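Local coordinates for protein alanine racemase (Corynebacterium glutamicum, PDB 2DY3) that belongs to the fold-type III family of vitamin B6-dependent enzymes and carries pyridoxal-5'-phosphate covalently bound at a barrel-like N-terminal domain, at residues A31-N36 against H40-V45. Numbering follows the deposited sequence.
Sequences AVVKAN and HGVEKV. With PLP (pyridoxal-5'-phosphate), chain F.
Asn36 reaches over the start of helix 42-50 and joins it through its side-chain oxygen. CG lies anti to the backbone N (chi1 -170°), which brings OD1 to the amide of Val42, the first residue of the helix. Val42 N donates to Asn36 OD1 at 2.7 Å in a hydrogen bond nearly straight at hydrogen. The donor nevertheless stands above the carbonyl plane, 45° out of it. Asn36 OD1 also accepts a hydrogen bond from a water at 2.9 Å, which in turn accepts from Glu43 N. Two amides at the helix start are thus served, one directly and one through water. A second clasp is made by the backbone, Gly41 N donating to Asn36 O at 3.1 Å. Gly41, the N-cap residue, has a positive phi of 93°, where a CB would jam against the carbonyl O of His40; its own O accepts from both Lys44 N and Val45 N. In the alanine racemase fold this turn follows the first strand of the parallel N-terminal barrel, 28-32, just beyond which Lys34 is joined covalently to pyridoxal-5'-phosphate, NZ to C4A, by a 1.3 Å bond consistent with an internal aldimine. Its CA-CB bond points away from 40-45, and the chain runs extended beyond CG to the ligand, while Val32 lays CG1 and CG2 against pyridoxal-5'-phosphate. On the helix side, Val42 divides its two methyls: CG1 lies tight against Asn36 OD1 at 3.1 Å, whereas CG2 meets Val33 CG2 at 3.9 Å, the two side chains crossing at about a right angle. Leu68 of helix 62-70 touches both valines.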
loop_
_atom_site.group_PDB
_atom_site.type_symbol
_atom_site.label_atom_id
_atom_site.label_comp_id
_atom_site.label_asym_id
_atom_site.label_seq_id
_atom_site.Cartn_x
_atom_site.Cartn_y
_atom_site.Cartn_z
ATOM N N ALA B 31 -8.173 -12.352 -18.716
ATOM C CA ALA B 31 -8.309 -11.205 -17.826
ATOM C C ALA B 31 -7.109 -11.099 -16.891
ATOM O O ALA B 31 -6.843 -12.008 -16.103
ATOM C CB ALA B 31 -9.597 -11.327 -17.010
ATOM N N VAL B 32 -6.382 -9.991 -16.971
ATOM C CA VAL B 32 -5.226 -9.820 -16.100
ATOM C C VAL B 32 -5.684 -9.275 -14.754
ATOM O O VAL B 32 -6.092 -8.120 -14.646
ATOM C CB VAL B 32 -4.177 -8.870 -16.726
ATOM C CG1 VAL B 32 -3.017 -8.659 -15.755
ATOM C CG2 VAL B 32 -3.666 -9.462 -18.026
ATOM N N VAL B 33 -5.611 -10.114 -13.726
ATOM C CA VAL B 33 -6.040 -9.710 -12.396
ATOM C C VAL B 33 -4.966 -9.788 -11.325
ATOM O O VAL B 33 -5.257 -10.061 -10.161
ATOM C CB VAL B 33 -7.274 -10.524 -11.938
ATOM C CG1 VAL B 33 -8.411 -10.300 -12.910
ATOM C CG2 VAL B 33 -6.931 -12.009 -11.842
ATOM N N LYS B 34 -3.724 -9.533 -11.725
ATOM C CA LYS B 34 -2.596 -9.533 -10.796
ATOM C C LYS B 34 -2.784 -8.379 -9.790
ATOM O O LYS B 34 -3.684 -7.543 -9.941
ATOM C CB LYS B 34 -1.289 -9.330 -11.575
ATOM C CG LYS B 34 -1.167 -7.937 -12.194
ATOM C CD LYS B 34 -0.247 -7.885 -13.419
ATOM C CE LYS B 34 0.026 -6.428 -13.737
ATOM N NZ LYS B 34 0.640 -6.010 -15.034
ATOM N N ALA B 35 -1.937 -8.335 -8.765
ATOM C CA ALA B 35 -2.010 -7.280 -7.751
ATOM C C ALA B 35 -3.392 -7.213 -7.097
ATOM O O ALA B 35 -3.911 -6.130 -6.820
ATOM C CB ALA B 35 -1.667 -5.938 -8.385
ATOM N N ASN B 36 -3.979 -8.378 -6.853
ATOM C CA ASN B 36 -5.300 -8.463 -6.240
ATOM C C ASN B 36 -6.327 -7.729 -7.092
ATOM O O ASN B 36 -7.088 -6.896 -6.598
ATOM C CB ASN B 36 -5.269 -7.881 -4.823
ATOM C CG ASN B 36 -6.542 -8.163 -4.048
ATOM O OD1 ASN B 36 -7.283 -9.093 -4.366
ATOM N ND2 ASN B 36 -6.796 -7.370 -3.016
ATOM N N HIS B 40 -8.640 -4.104 -6.636
ATOM C CA HIS B 40 -10.107 -4.130 -6.558
ATOM C C HIS B 40 -10.676 -5.327 -5.784
ATOM O O HIS B 40 -11.889 -5.415 -5.579
ATOM C CB HIS B 40 -10.729 -4.112 -7.963
ATOM C CG HIS B 40 -10.608 -2.799 -8.671
ATOM N ND1 HIS B 40 -9.403 -2.293 -9.108
ATOM C CD2 HIS B 40 -11.549 -1.893 -9.032
ATOM C CE1 HIS B 40 -9.606 -1.133 -9.707
ATOM N NE2 HIS B 40 -10.900 -0.868 -9.674
ATOM N N GLY B 41 -9.812 -6.246 -5.357
ATOM C CA GLY B 41 -10.283 -7.411 -4.623
ATOM C C GLY B 41 -10.553 -8.585 -5.548
ATOM O O GLY B 41 -11.694 -8.818 -5.962
ATOM N N VAL B 42 -9.501 -9.337 -5.862
ATOM C CA VAL B 42 -9.604 -10.475 -6.771
ATOM C C VAL B 42 -10.567 -11.563 -6.306
ATOM O O VAL B 42 -11.152 -12.278 -7.125
ATOM C CB VAL B 42 -8.205 -11.106 -7.013
ATOM C CG1 VAL B 42 -7.718 -11.841 -5.755
ATOM C CG2 VAL B 42 -8.258 -12.034 -8.206
ATOM N N GLU B 43 -10.739 -11.686 -4.995
ATOM C CA GLU B 43 -11.628 -12.698 -4.442
ATOM C C GLU B 43 -13.064 -12.500 -4.912
ATOM O O GLU B 43 -13.822 -13.460 -5.031
ATOM C CB GLU B 43 -11.557 -12.679 -2.913
ATOM C CG GLU B 43 -12.458 -13.699 -2.250
ATOM C CD GLU B 43 -11.990 -14.087 -0.856
ATOM O OE1 GLU B 43 -12.745 -14.805 -0.166
ATOM O OE2 GLU B 43 -10.871 -13.689 -0.458
ATOM N N LYS B 44 -13.428 -11.251 -5.184
ATOM C CA LYS B 44 -14.765 -10.921 -5.660
ATOM C C LYS B 44 -14.773 -10.616 -7.159
ATOM O O LYS B 44 -15.699 -10.995 -7.869
ATOM C CB LYS B 44 -15.313 -9.708 -4.903
ATOM C CG LYS B 44 -15.671 -9.990 -3.458
ATOM C CD LYS B 44 -16.809 -10.997 -3.365
ATOM C CE LYS B 44 -17.130 -11.327 -1.919
ATOM N NZ LYS B 44 -15.919 -11.822 -1.203
ATOM N N VAL B 45 -13.731 -9.938 -7.635
ATOM C CA VAL B 45 -13.637 -9.555 -9.039
ATOM C C VAL B 45 -13.500 -10.700 -10.038
ATOM O O VAL B 45 -14.248 -10.766 -11.019
ATOM C CB VAL B 45 -12.465 -8.571 -9.261
ATOM C CG1 VAL B 45 -12.263 -8.320 -10.747
ATOM C CG2 VAL B 45 -12.747 -7.261 -8.526
HETATM N N1 PLP F . 0.331 -8.669 -19.575
HETATM C C2 PLP F . 1.399 -8.661 -18.673
HETATM C C2A PLP F . 2.580 -9.588 -18.909
HETATM C C3 PLP F . 1.353 -7.779 -17.567
HETATM O O3 PLP F . 2.399 -7.749 -16.668
HETATM C C4 PLP F . 0.220 -6.926 -17.389
HETATM C C4A PLP F . 0.129 -5.914 -16.217
HETATM C C5 PLP F . -0.844 -6.965 -18.356
HETATM C C6 PLP F . -0.769 -7.840 -19.427
HETATM C C5A PLP F . -2.055 -6.087 -18.264
HETATM O O4P PLP F . -1.809 -4.819 -18.859
HETATM P P PLP F . -2.864 -3.591 -18.959
HETATM O O1P PLP F . -3.360 -3.288 -17.621
HETATM O O2P PLP F . -2.028 -2.528 -19.518
HETATM O O3P PLP F . -3.913 -4.114 -19.861
HETATM O O HOH W 1 -9.439 -10.356 -2.813
#